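Local coordinates for protein arginine kinase (Anthopleura japonica, PDB 4RF6) that catalyses the reversible transfer of a phosphate group from ATP to L-arginine, giving N(omega)-phospho-L-arginine and ADP, with two phosphagen kinase units in one chain, at residues 426-431 with 493-498. Numbering follows the deposited sequence.
Sequences VYAGDE and YALTPG
Gly429 O accepts a hydrogen bond from Leu495 N (2.9 Å), a hydrogen bond between two loops that meet where the N-terminal and C-terminal domains of the second phosphagen kinase repeat pack together. Loop 426-431 leads to helix 433-436 of the smaller domain, while 493-498 runs from strand 479-488 of the eight-stranded antiparallel sheet towards helix 501-516. The amide approaches Gly429 O from above the carbonyl plane, about 40° out of it, and the N-H...O angle of 143° is far from straight. Around the same oxygen the packing is close: Ala494 CB lies 3.4 Å from Gly429 O, and Gly498 CA adds a C-H...O contact. The CA atoms of Gly429 and Gly498 are 4.1 Å apart, and the missing side chain of Gly498 leaves room for Gly429 O, which a CB there would overlap. The Pro497 ring covers the preceding peptide, its CG 3.3 Å from Ala428 O, a buried oxygen without a hydrogen-bonding partner. Leu495 extends its branch over the backbone of Asp430; with CG anti to its own carbonyl carbon (chi1 -67°), CD1 reaches the carbonyl carbon of Asp430 and also touches Ala428 CB. Asp430 turns its carboxylate from this contact, OD1 capping Cys433 N at the start of helix 433-436 and OD2 bonding Thr403. Packing is looser at the Glu431 and Tyr493 end, where both residues are partly exposed and their side chains do not meet the opposite loop. There a water bridges the backbones, accepting from Glu431 N and donating to Tyr493 O at 2.7 Å from that oxygen.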
loop_
_atom_site.group_PDB
_atom_site.type_symbol
_atom_site.label_atom_id
_atom_site.label_comp_id
_atom_site.label_asym_id
_atom_site.label_seq_id
_atom_site.Cartn_x
_atom_site.Cartn_y
_atom_site.Cartn_z
ATOM N N VAL A 426 14.354 19.187 8.775
ATOM C CA VAL A 426 14.592 19.204 7.333
ATOM C C VAL A 426 14.987 17.832 6.800
ATOM O O VAL A 426 15.907 17.184 7.315
ATOM C CB VAL A 426 15.644 20.247 6.943
ATOM C CG1 VAL A 426 15.701 20.396 5.434
ATOM C CG2 VAL A 426 15.290 21.589 7.557
ATOM N N TYR A 427 14.275 17.392 5.769
ATOM C CA TYR A 427 14.584 16.129 5.122
ATOM C C TYR A 427 14.863 16.424 3.659
ATOM O O TYR A 427 14.264 17.333 3.098
ATOM C CB TYR A 427 13.401 15.171 5.251
ATOM C CG TYR A 427 13.176 14.653 6.654
ATOM C CD1 TYR A 427 12.470 15.397 7.596
ATOM C CD2 TYR A 427 13.670 13.421 7.034
ATOM C CE1 TYR A 427 12.264 14.913 8.887
ATOM C CE2 TYR A 427 13.468 12.930 8.309
ATOM C CZ TYR A 427 12.773 13.671 9.230
ATOM O OH TYR A 427 12.587 13.156 10.498
ATOM N N ALA A 428 15.778 15.678 3.045
ATOM C CA ALA A 428 16.023 15.820 1.606
ATOM C C ALA A 428 15.203 14.784 0.838
ATOM O O ALA A 428 15.219 13.600 1.186
ATOM C CB ALA A 428 17.512 15.652 1.304
ATOM N N GLY A 429 14.488 15.216 -0.200
ATOM C CA GLY A 429 13.694 14.298 -1.002
ATOM C C GLY A 429 14.547 13.595 -2.046
ATOM O O GLY A 429 14.186 12.527 -2.551
ATOM N N ASP A 430 15.683 14.203 -2.377
ATOM C CA ASP A 430 16.622 13.614 -3.329
ATOM C C ASP A 430 17.997 14.255 -3.193
ATOM O O ASP A 430 18.155 15.231 -2.454
ATOM C CB ASP A 430 16.092 13.702 -4.780
ATOM C CG ASP A 430 15.847 15.141 -5.257
ATOM O OD1 ASP A 430 16.447 16.095 -4.721
ATOM O OD2 ASP A 430 15.049 15.314 -6.203
ATOM N N GLU A 431 18.987 13.710 -3.900
ATOM C CA GLU A 431 20.353 14.246 -3.865
ATOM C C GLU A 431 20.404 15.724 -4.232
ATOM O O GLU A 431 21.153 16.501 -3.633
ATOM C CB GLU A 431 21.263 13.453 -4.815
ATOM C CG GLU A 431 22.609 14.143 -5.121
ATOM C CD GLU A 431 23.610 13.200 -5.767
ATOM O OE1 GLU A 431 24.710 13.656 -6.146
ATOM O OE2 GLU A 431 23.294 11.995 -5.881
ATOM N N TYR A 493 18.111 6.745 -7.629
ATOM C CA TYR A 493 16.754 6.986 -7.163
ATOM C C TYR A 493 16.671 8.264 -6.340
ATOM O O TYR A 493 17.686 8.847 -5.974
ATOM C CB TYR A 493 16.268 5.792 -6.341
ATOM C CG TYR A 493 16.236 4.510 -7.132
ATOM C CD1 TYR A 493 15.142 4.195 -7.927
ATOM C CD2 TYR A 493 17.306 3.624 -7.098
ATOM C CE1 TYR A 493 15.111 3.033 -8.663
ATOM C CE2 TYR A 493 17.281 2.452 -7.823
ATOM C CZ TYR A 493 16.181 2.164 -8.604
ATOM O OH TYR A 493 16.151 1.002 -9.332
ATOM N N ALA A 494 15.450 8.700 -6.048
ATOM C CA ALA A 494 15.250 9.769 -5.076
ATOM C C ALA A 494 15.697 9.231 -3.722
ATOM O O ALA A 494 16.068 8.053 -3.598
ATOM C CB ALA A 494 13.789 10.173 -5.028
ATOM N N LEU A 495 15.669 10.072 -2.694
ATOM C CA LEU A 495 15.865 9.546 -1.350
ATOM C C LEU A 495 14.488 9.112 -0.864
ATOM O O LEU A 495 13.492 9.354 -1.547
ATOM C CB LEU A 495 16.518 10.583 -0.438
ATOM C CG LEU A 495 17.963 10.915 -0.832
ATOM C CD1 LEU A 495 18.442 12.222 -0.218
ATOM C CD2 LEU A 495 18.883 9.782 -0.421
ATOM N N THR A 496 14.424 8.451 0.287
ATOM C CA THR A 496 13.153 7.947 0.815
ATOM C C THR A 496 11.966 8.937 0.807
ATOM O O THR A 496 10.853 8.553 0.431
ATOM C CB THR A 496 13.345 7.313 2.214
ATOM O OG1 THR A 496 14.170 6.142 2.087
ATOM C CG2 THR A 496 12.024 6.900 2.801
ATOM N N PRO A 497 12.188 10.207 1.210
ATOM C CA PRO A 497 11.022 11.106 1.251
ATOM C C PRO A 497 10.470 11.451 -0.127
ATOM O O PRO A 497 9.318 11.886 -0.218
ATOM C CB PRO A 497 11.584 12.375 1.897
ATOM C CG PRO A 497 12.785 11.914 2.675
ATOM C CD PRO A 497 13.374 10.832 1.822
ATOM N N GLY A 498 11.271 11.282 -1.179
ATOM C CA GLY A 498 10.850 11.695 -2.509
ATOM C C GLY A 498 10.510 10.547 -3.443
ATOM O O GLY A 498 10.187 10.765 -4.614
HETATM O O HOH W 1 18.516 11.090 -4.713
#